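Local coordinates for conserved protein (Methanothermobacter thermautotrophicus, PDB 1T57) that is of unknown function but binds flavin mononucleotide and magnesium, and belongs to the family of the pyruvate kinase alpha/beta domain, at residues A114-G119 with C149-I154; M155-G160 with P186-S191; V142-K147 with G172-G177. All blocks are in the same frame, centred on the assembly; numbering follows the deposited sequence.

How the interactions relate
All three interactions use helix 144-158, met in turn at its start (interaction 3), its middle (interaction 1) and its last turn (interaction 2). Interactions 1 and 2 are fully buried and touch each other, for instance where Ala-114 packs on Met-155, and both also reach a second subunit. Interaction 3 lies about 20 Å from interaction 2, centre to centre, and is partly open at Gln-144 and Thr-174. The chemistry changes along the helix: two waters, close-packed glycines and the flavin at its start, aliphatic packing beside a glutamate carboxylate that accepts a backbone N-H in the middle, and an aspartate gripping a loop at its end. Lys-147 and Glu-151, one turn apart, link interactions 3 and 1.

Interaction 1: A114-G119 with C149-I154; sequences ALSGVG and CVEIAI
Glu-151, Leu-115 and Ala-114 share most of the buried surface. Glu-151 sits on helix 144-158 and sends its carboxylate out to the loop of Ala-114 and Leu-115, where OE1 accepts a hydrogen bond from Leu-115 N at 2.7 Å (N-H...O angle 152°). The amide arrives on the anti side of the oxygen, 17° out of the carboxylate plane. The glutamate chain is drawn out from the backbone (chi1 -174°) and stays extended beyond CG, which carries the carboxylate from the helix to the loop. Its methylene groups serve as an apolar surface: the side chains of Leu-115 and Glu-151 run past each other in opposite directions, with Leu-115 CD1 3.7 Å from Glu-151 CB. The leucine fork then divides, CD1 reaching Val-150 CG2 at 3.8 Å and CD2 reaching Ile-154 CD1 at 4.1 Å. Ala-114 is small enough to lie close to the helix, its CB 3.7 Å from Ile-154 CG2. The other carboxylate oxygen, OE2, forms a salt bridge with Lys-147. The arrangement is a loop docked on a helix beside the flavin pocket, to which Glu-151 itself belongs.

Interaction 2: M155-G160 with P186-S191; sequences MAADAG and PAHMNS
Asp-158, in the last turn of helix 144-158, holds the loop 186-191 through both His-188 and Met-189. The helix closes in a Schellman motif: Gly-160, with no side chain, takes up the positive phi (79°) of the motif, which is closed by two bonds back into the last turn, and the loop crosses beside this C-terminal turn.

From CB, the aspartate side chain leads to CG, which lies anti to its own carbonyl carbon (chi1 -71°) and 3.6 Å from Met-189 N. There the carboxylate divides. OD1 lies against the aliphatic start of selenomethionine Met-189, whose side chain crosses that of the aspartate at about a right angle. OD2 takes two donors. Met-189 N gives it a hydrogen bond of 2.9 Å on the syn lone pair, and His-188 ND1 gives a longer one of 3.3 Å on the anti lone pair. Together they should limit rotation of the carboxylate, and the two N-H groups would be expected to stabilise it in its buried place.

A histidine suits its place because it can serve two partners at once: while ND1 faces the aspartate, NE2 is hydrogen-bonded to Gly-89 N of the second subunit. The contact thus joins the helix end and the loop to the subunit interface. Nearby, Ala-157 is small enough to let the loop pass close, its CB 3.8 Å from Ala-187 O and 4.3 Å from Pro-186 CB. Asp-158 OD2 lies only 2° out of the imidazole plane, and the backbone O of Ala-157 also lies in that plane, 3.4 Å from His-188 CE1.

Interaction 3: V142-K147 with G172-G177; sequences VSQGFK and GGTAWG. With MG (magnesium ion), chain D; FMN (flavin mononucleotide), chain E.
Gly-145 and Gly-173 bring the two backbones together, their CA atoms 4.1 Å apart, as the start of helix 144-158 meets the loop after strand 168-172. Gly-145 CA packs against the peptide joining Gly-172 and Gly-173; with no side chain between them, Gly-145 CA comes within 3.8 Å of Gly-173 N, and glycine suits this place. Alongside, the side chains of Gln-144 and Thr-174 cross at about a right angle, Gln-144 CB lying 4.0 Å from Thr-174 OG1. No direct hydrogen bond joins the segments. Instead, two waters bridge them: one accepts from Gln-144 N, the other from Gly-145 N, and both donate to Thr-174 OG1, which is also hydrogen-bonded to Asp-179.

Both segments hold the flavin mononucleotide. Gln-144, bent at chi2 (-71°), turns OE1 to accept from flavin N3 at 3.3 Å, almost straight at 172°, and the same oxygen is hydrogen-bonded to Arg-140. Lys-147 NZ, an amine also held by Glu-151, reaches flavin O4 at 3.0 Å. From the loop, Ala-175 N donates to flavin O2 at 2.8 Å and also to flavin N1. Gly-173 N donates to the ribityl O2' at 3.0 Å. The phosphate oxygen O2P accepts from Gly-177 N at 2.8 Å.

Farther out, Ser-143 caps the helix, its OG accepting from Phe-146 N, and Val-142 O binds a magnesium ion together with Pro-204 O. The pyrimidine edge of the flavin is thus read by a lysine, a glutamine and a main-chain amide. Ala-175 N at N1 and O2, with Lys-147 NZ at O4, could favour electron density at this end of the ring, should the flavin be reduced.

Interaction 1: A114-G119 with C149-I154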
loop_
_atom_site.group_PDB
_atom_site.type_symbol
_atom_site.label_atom_id
_atom_site.label_comp_id
_atom_site.label_asym_id
_atom_site.label_seq_id
_atom_site.Cartn_x
_atom_site.Cartn_y
_atom_site.Cartn_z
ATOM N N ALA A 114 -12.458 1.545 -14.741
ATOM C CA ALA A 114 -11.083 1.045 -14.746
ATOM C C ALA A 114 -10.028 1.701 -13.856
ATOM O O ALA A 114 -9.153 1.004 -13.359
ATOM C CB ALA A 114 -10.549 0.971 -16.210
ATOM N N LEU A 115 -10.103 3.010 -13.631
ATOM C CA LEU A 115 -9.090 3.666 -12.795
ATOM C C LEU A 115 -9.449 3.987 -11.361
ATOM O O LEU A 115 -8.861 4.873 -10.761
ATOM C CB LEU A 115 -8.574 4.936 -13.476
ATOM C CG LEU A 115 -7.808 4.650 -14.792
ATOM C CD1 LEU A 115 -7.252 5.972 -15.383
ATOM C CD2 LEU A 115 -6.678 3.641 -14.535
ATOM N N SER A 116 -10.398 3.232 -10.819
ATOM C CA SER A 116 -10.867 3.368 -9.442
ATOM C C SER A 116 -11.248 1.930 -9.023
ATOM O O SER A 116 -10.653 1.351 -8.142
ATOM C CB SER A 116 -12.099 4.294 -9.399
ATOM O OG SER A 116 -13.086 3.878 -10.350
ATOM N N GLY A 117 -12.238 1.348 -9.680
ATOM C CA GLY A 117 -12.587 -0.020 -9.351
ATOM C C GLY A 117 -13.053 -0.250 -7.914
ATOM O O GLY A 117 -13.622 0.615 -7.255
ATOM N N VAL A 118 -12.829 -1.467 -7.462
ATOM C CA VAL A 118 -13.174 -1.903 -6.133
ATOM C C VAL A 118 -12.212 -1.177 -5.174
ATOM O O VAL A 118 -12.455 -1.086 -3.976
ATOM C CB VAL A 118 -13.068 -3.474 -6.065
ATOM C CG1 VAL A 118 -13.181 -3.995 -4.629
ATOM C CG2 VAL A 118 -14.189 -4.080 -6.923
ATOM N N GLY A 119 -11.124 -0.632 -5.710
ATOM C CA GLY A 119 -10.223 0.126 -4.858
ATOM C C GLY A 119 -10.982 1.339 -4.288
ATOM O O GLY A 119 -10.657 1.866 -3.209
ATOM N N CYS A 149 -9.977 9.452 -20.694
ATOM C CA CYS A 149 -9.482 8.957 -21.960
ATOM C C CYS A 149 -8.722 7.650 -21.841
ATOM O O CYS A 149 -9.044 6.729 -22.585
ATOM C CB CYS A 149 -8.616 10.016 -22.661
ATOM S SG CYS A 149 -9.564 11.089 -23.784
ATOM N N VAL A 150 -7.738 7.533 -20.935
ATOM C CA VAL A 150 -7.056 6.244 -20.843
ATOM C C VAL A 150 -7.990 5.260 -20.152
ATOM O O VAL A 150 -8.091 4.093 -20.550
ATOM C CB VAL A 150 -5.651 6.303 -20.079
ATOM C CG1 VAL A 150 -5.215 7.701 -19.890
ATOM C CG2 VAL A 150 -5.702 5.575 -18.776
ATOM N N GLU A 151 -8.702 5.741 -19.136
ATOM C CA GLU A 151 -9.616 4.888 -18.390
ATOM C C GLU A 151 -10.626 4.160 -19.273
ATOM O O GLU A 151 -10.802 2.945 -19.180
ATOM C CB GLU A 151 -10.365 5.705 -17.339
ATOM C CG GLU A 151 -11.228 4.825 -16.436
ATOM C CD GLU A 151 -11.846 5.559 -15.253
ATOM O OE1 GLU A 151 -11.838 4.983 -14.140
ATOM O OE2 GLU A 151 -12.352 6.690 -15.418
ATOM N N ILE A 152 -11.325 4.906 -20.116
ATOM C CA ILE A 152 -12.294 4.249 -20.973
ATOM C C ILE A 152 -11.534 3.401 -22.011
ATOM O O ILE A 152 -12.061 2.410 -22.521
ATOM C CB ILE A 152 -13.281 5.286 -21.659
ATOM C CG1 ILE A 152 -12.529 6.431 -22.337
ATOM C CG2 ILE A 152 -14.173 5.955 -20.623
ATOM C CD1 ILE A 152 -13.395 7.266 -23.275
ATOM N N ALA A 153 -10.287 3.756 -22.301
ATOM C CA ALA A 153 -9.540 2.967 -23.284
ATOM C C ALA A 153 -9.326 1.565 -22.726
ATOM O O ALA A 153 -9.539 0.584 -23.416
ATOM C CB ALA A 153 -8.173 3.653 -23.651
ATOM N N ILE A 154 -8.936 1.497 -21.456
ATOM C CA ILE A 154 -8.721 0.240 -20.751
ATOM C C ILE A 154 -10.029 -0.566 -20.663
ATOM O O ILE A 154 -10.081 -1.735 -21.003
ATOM C CB ILE A 154 -8.167 0.518 -19.318
ATOM C CG1 ILE A 154 -6.727 1.015 -19.390
ATOM C CG2 ILE A 154 -8.231 -0.706 -18.499
ATOM C CD1 ILE A 154 -6.238 1.710 -18.131
#

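Interaction 2: M155-G160 with P186-S191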
loop_
_atom_site.group_PDB
_atom_site.type_symbol
_atom_site.label_atom_id
_atom_site.label_comp_id
_atom_site.label_asym_id
_atom_site.label_seq_id
_atom_site.Cartn_x
_atom_site.Cartn_y
_atom_site.Cartn_z
HETATM N N MSE A 155 -11.087 0.066 -20.205
HETATM C CA MSE A 155 -12.361 -0.631 -20.105
HETATM C C MSE A 155 -12.809 -1.250 -21.446
HETATM O O MSE A 155 -13.220 -2.400 -21.509
HETATM C CB MSE A 155 -13.427 0.341 -19.613
HETATM C CG MSE A 155 -13.028 1.089 -18.347
HETATM SE SE MSE A 155 -14.373 2.415 -17.783
HETATM C CE MSE A 155 -13.498 4.031 -18.192
ATOM N N ALA A 156 -12.735 -0.467 -22.510
ATOM C CA ALA A 156 -13.167 -0.934 -23.822
ATOM C C ALA A 156 -12.330 -2.103 -24.307
ATOM O O ALA A 156 -12.857 -3.014 -24.939
ATOM C CB ALA A 156 -13.124 0.212 -24.833
ATOM N N ALA A 157 -11.031 -2.071 -24.021
ATOM C CA ALA A 157 -10.145 -3.156 -24.414
ATOM C C ALA A 157 -10.546 -4.435 -23.705
ATOM O O ALA A 157 -10.754 -5.473 -24.338
ATOM C CB ALA A 157 -8.750 -2.839 -24.063
ATOM N N ASP A 158 -10.643 -4.359 -22.383
ATOM C CA ASP A 158 -11.018 -5.517 -21.581
ATOM C C ASP A 158 -12.397 -6.055 -21.994
ATOM O O ASP A 158 -12.655 -7.247 -21.910
ATOM C CB ASP A 158 -10.993 -5.164 -20.081
ATOM C CG ASP A 158 -9.565 -4.959 -19.536
ATOM O OD1 ASP A 158 -9.435 -4.612 -18.343
ATOM O OD2 ASP A 158 -8.576 -5.131 -20.291
ATOM N N ALA A 159 -13.287 -5.192 -22.453
ATOM C CA ALA A 159 -14.594 -5.688 -22.858
ATOM C C ALA A 159 -14.477 -6.349 -24.224
ATOM O O ALA A 159 -15.389 -7.037 -24.686
ATOM C CB ALA A 159 -15.580 -4.562 -22.914
ATOM N N GLY A 160 -13.336 -6.148 -24.865
ATOM C CA GLY A 160 -13.149 -6.723 -26.176
ATOM C C GLY A 160 -13.873 -5.846 -27.172
ATOM O O GLY A 160 -14.143 -6.250 -28.302
ATOM N N PRO A 186 -4.748 1.461 -26.917
ATOM C CA PRO A 186 -5.194 0.854 -25.666
ATOM C C PRO A 186 -4.316 -0.304 -25.235
ATOM O O PRO A 186 -3.413 -0.748 -25.971
ATOM C CB PRO A 186 -6.613 0.401 -25.994
ATOM C CG PRO A 186 -7.065 1.456 -26.971
ATOM C CD PRO A 186 -5.863 1.557 -27.876
ATOM N N ALA A 187 -4.622 -0.809 -24.048
ATOM C CA ALA A 187 -3.922 -1.931 -23.467
ATOM C C ALA A 187 -4.886 -2.545 -22.455
ATOM O O ALA A 187 -5.753 -1.863 -21.938
ATOM C CB ALA A 187 -2.638 -1.435 -22.761
ATOM N N HIS A 188 -4.740 -3.825 -22.169
ATOM C CA HIS A 188 -5.602 -4.469 -21.192
ATOM C C HIS A 188 -5.216 -4.140 -19.758
ATOM O O HIS A 188 -4.146 -3.590 -19.505
ATOM C CB HIS A 188 -5.568 -5.967 -21.401
ATOM C CG HIS A 188 -6.064 -6.389 -22.744
ATOM N ND1 HIS A 188 -7.372 -6.217 -23.137
ATOM C CD2 HIS A 188 -5.413 -6.904 -23.814
ATOM C CE1 HIS A 188 -7.504 -6.593 -24.394
ATOM N NE2 HIS A 188 -6.328 -7.013 -24.828
HETATM N N MSE A 189 -6.105 -4.471 -18.831
HETATM C CA MSE A 189 -5.869 -4.223 -17.413
HETATM C C MSE A 189 -4.631 -4.977 -16.925
HETATM O O MSE A 189 -3.910 -4.486 -16.074
HETATM C CB MSE A 189 -7.067 -4.684 -16.571
HETATM C CG MSE A 189 -7.344 -6.153 -16.711
HETATM SE SE MSE A 189 -8.506 -6.988 -15.386
HETATM C CE MSE A 189 -7.209 -7.977 -14.340
ATOM N N ASN A 190 -4.393 -6.177 -17.440
ATOM C CA ASN A 190 -3.247 -6.922 -16.976
ATOM C C ASN A 190 -1.942 -6.394 -17.565
ATOM O O ASN A 190 -0.869 -6.758 -17.120
ATOM C CB ASN A 190 -3.429 -8.424 -17.240
ATOM C CG ASN A 190 -3.975 -8.720 -18.613
ATOM O OD1 ASN A 190 -4.053 -7.840 -19.465
ATOM N ND2 ASN A 190 -4.363 -9.972 -18.838
ATOM N N SER A 191 -2.030 -5.521 -18.557
ATOM C CA SER A 191 -0.825 -4.939 -19.115
ATOM C C SER A 191 -0.991 -3.421 -19.298
ATOM O O SER A 191 -0.539 -2.829 -20.288
ATOM C CB SER A 191 -0.440 -5.634 -20.431
ATOM O OG SER A 191 -1.426 -5.450 -21.421
#

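Interaction 3: V142-K147 with G172-G177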
loop_
_atom_site.group_PDB
_atom_site.type_symbol
_atom_site.label_atom_id
_atom_site.label_comp_id
_atom_site.label_asym_id
_atom_site.label_seq_id
_atom_site.Cartn_x
_atom_site.Cartn_y
_atom_site.Cartn_z
ATOM N N VAL A 142 -3.382 16.847 -15.930
ATOM C CA VAL A 142 -3.469 17.397 -17.283
ATOM C C VAL A 142 -4.884 17.943 -17.482
ATOM O O VAL A 142 -5.063 19.052 -17.933
ATOM C CB VAL A 142 -3.192 16.346 -18.400
ATOM C CG1 VAL A 142 -3.267 17.049 -19.794
ATOM C CG2 VAL A 142 -1.827 15.722 -18.196
ATOM N N SER A 143 -5.880 17.154 -17.127
ATOM C CA SER A 143 -7.261 17.582 -17.220
ATOM C C SER A 143 -8.045 16.377 -16.732
ATOM O O SER A 143 -7.444 15.334 -16.491
ATOM C CB SER A 143 -7.628 17.961 -18.673
ATOM O OG SER A 143 -7.664 16.844 -19.541
ATOM N N GLN A 144 -9.359 16.509 -16.567
ATOM C CA GLN A 144 -10.186 15.386 -16.112
ATOM C C GLN A 144 -10.373 14.404 -17.276
ATOM O O GLN A 144 -10.241 13.197 -17.117
ATOM C CB GLN A 144 -11.575 15.870 -15.646
ATOM C CG GLN A 144 -11.594 16.753 -14.400
ATOM C CD GLN A 144 -11.277 15.978 -13.143
ATOM O OE1 GLN A 144 -11.639 14.815 -13.027
ATOM N NE2 GLN A 144 -10.614 16.620 -12.191
ATOM N N GLY A 145 -10.711 14.941 -18.442
ATOM C CA GLY A 145 -10.908 14.113 -19.612
ATOM C C GLY A 145 -9.649 13.313 -19.936
ATOM O O GLY A 145 -9.738 12.186 -20.366
ATOM N N PHE A 146 -8.476 13.885 -19.688
ATOM C CA PHE A 146 -7.240 13.178 -19.993
ATOM C C PHE A 146 -7.273 11.860 -19.232
ATOM O O PHE A 146 -6.827 10.811 -19.713
ATOM C CB PHE A 146 -6.025 14.011 -19.570
ATOM C CG PHE A 146 -4.716 13.555 -20.169
ATOM C CD1 PHE A 146 -4.234 14.139 -21.327
ATOM C CD2 PHE A 146 -3.942 12.592 -19.542
ATOM C CE1 PHE A 146 -3.005 13.774 -21.861
ATOM C CE2 PHE A 146 -2.710 12.215 -20.067
ATOM C CZ PHE A 146 -2.239 12.816 -21.231
ATOM N N LYS A 147 -7.836 11.901 -18.037
ATOM C CA LYS A 147 -7.890 10.703 -17.226
ATOM C C LYS A 147 -8.972 9.779 -17.720
ATOM O O LYS A 147 -8.768 8.588 -17.728
ATOM C CB LYS A 147 -8.072 11.064 -15.732
ATOM C CG LYS A 147 -9.402 10.692 -15.064
ATOM C CD LYS A 147 -9.355 9.326 -14.431
ATOM C CE LYS A 147 -10.367 9.190 -13.273
ATOM N NZ LYS A 147 -11.749 8.712 -13.598
ATOM N N GLY A 172 -12.971 12.336 -23.877
ATOM C CA GLY A 172 -13.519 12.515 -22.554
ATOM C C GLY A 172 -13.745 13.975 -22.249
ATOM O O GLY A 172 -13.373 14.844 -23.033
ATOM N N GLY A 173 -14.354 14.251 -21.103
ATOM C CA GLY A 173 -14.592 15.630 -20.745
ATOM C C GLY A 173 -14.759 15.851 -19.261
ATOM O O GLY A 173 -14.586 14.933 -18.463
ATOM N N THR A 174 -15.100 17.080 -18.889
ATOM C CA THR A 174 -15.300 17.401 -17.491
ATOM C C THR A 174 -16.797 17.358 -17.179
ATOM O O THR A 174 -17.545 18.259 -17.547
ATOM C CB THR A 174 -14.733 18.793 -17.152
ATOM O OG1 THR A 174 -13.349 18.869 -17.529
ATOM C CG2 THR A 174 -14.835 19.047 -15.691
ATOM N N ALA A 175 -17.202 16.273 -16.525
ATOM C CA ALA A 175 -18.563 16.003 -16.074
ATOM C C ALA A 175 -19.608 15.905 -17.176
ATOM O O ALA A 175 -20.287 14.900 -17.299
ATOM C CB ALA A 175 -18.981 17.040 -15.028
ATOM N N TRP A 176 -19.706 16.931 -18.001
ATOM C CA TRP A 176 -20.674 16.939 -19.093
ATOM C C TRP A 176 -19.985 17.136 -20.431
ATOM O O TRP A 176 -19.030 17.915 -20.537
ATOM C CB TRP A 176 -21.702 18.056 -18.860
ATOM C CG TRP A 176 -22.496 17.833 -17.618
ATOM C CD1 TRP A 176 -23.448 16.880 -17.427
ATOM C CD2 TRP A 176 -22.304 18.470 -16.348
ATOM N NE1 TRP A 176 -23.854 16.865 -16.110
ATOM C CE2 TRP A 176 -23.170 17.831 -15.424
ATOM C CE3 TRP A 176 -21.483 19.517 -15.899
ATOM C CZ2 TRP A 176 -23.230 18.201 -14.067
ATOM C CZ3 TRP A 176 -21.544 19.886 -14.551
ATOM C CH2 TRP A 176 -22.414 19.228 -13.654
ATOM N N GLY A 177 -20.465 16.426 -21.450
ATOM C CA GLY A 177 -19.907 16.565 -22.792
ATOM C C GLY A 177 -18.435 16.234 -22.937
ATOM O O GLY A 177 -17.936 15.360 -22.251
HETATM MG MG MG D . -4.683 21.509 -18.270
HETATM N N1 FMN E . -15.994 13.260 -15.983
HETATM C C2 FMN E . -15.103 13.919 -15.145
HETATM O O2 FMN E . -15.027 15.132 -15.157
HETATM N N3 FMN E . -14.164 13.269 -14.390
HETATM C C4 FMN E . -14.202 11.902 -14.282
HETATM O O4 FMN E . -13.280 11.322 -13.695
HETATM C C4A FMN E . -15.066 11.211 -15.135
HETATM N N5 FMN E . -15.099 9.835 -15.103
HETATM C C5A FMN E . -15.734 9.175 -16.128
HETATM C C6 FMN E . -15.739 7.791 -16.087
HETATM C C7 FMN E . -16.455 7.066 -16.999
HETATM C C7M FMN E . -16.451 5.582 -16.823
HETATM C C8 FMN E . -17.523 7.685 -17.637
HETATM C C8M FMN E . -18.435 6.899 -18.562
HETATM C C9 FMN E . -17.558 9.078 -17.665
HETATM C C9A FMN E . -16.605 9.848 -16.992
HETATM N N10 FMN E . -16.787 11.229 -16.832
HETATM C C10 FMN E . -15.902 11.905 -16.030
HETATM C "C1'" FMN E . -17.736 12.034 -17.694
HETATM C "C2'" FMN E . -17.159 12.161 -19.076
HETATM O "O2'" FMN E . -15.824 12.668 -18.960
HETATM C "C3'" FMN E . -17.956 13.138 -19.910
HETATM O "O3'" FMN E . -18.044 14.377 -19.273
HETATM C "C4'" FMN E . -19.261 12.705 -20.599
HETATM O "O4'" FMN E . -19.547 13.776 -21.467
HETATM C "C5'" FMN E . -20.614 12.602 -19.931
HETATM O "O5'" FMN E . -21.470 12.418 -21.037
HETATM P P FMN E . -22.804 13.222 -21.434
HETATM O O1P FMN E . -23.493 12.402 -22.470
HETATM O O2P FMN E . -22.519 14.630 -21.993
HETATM O O3P FMN E . -23.654 13.305 -20.159
HETATM O O HOH W 1 -10.621 19.351 -16.173
HETATM O O HOH W 2 -10.998 17.457 -18.832
#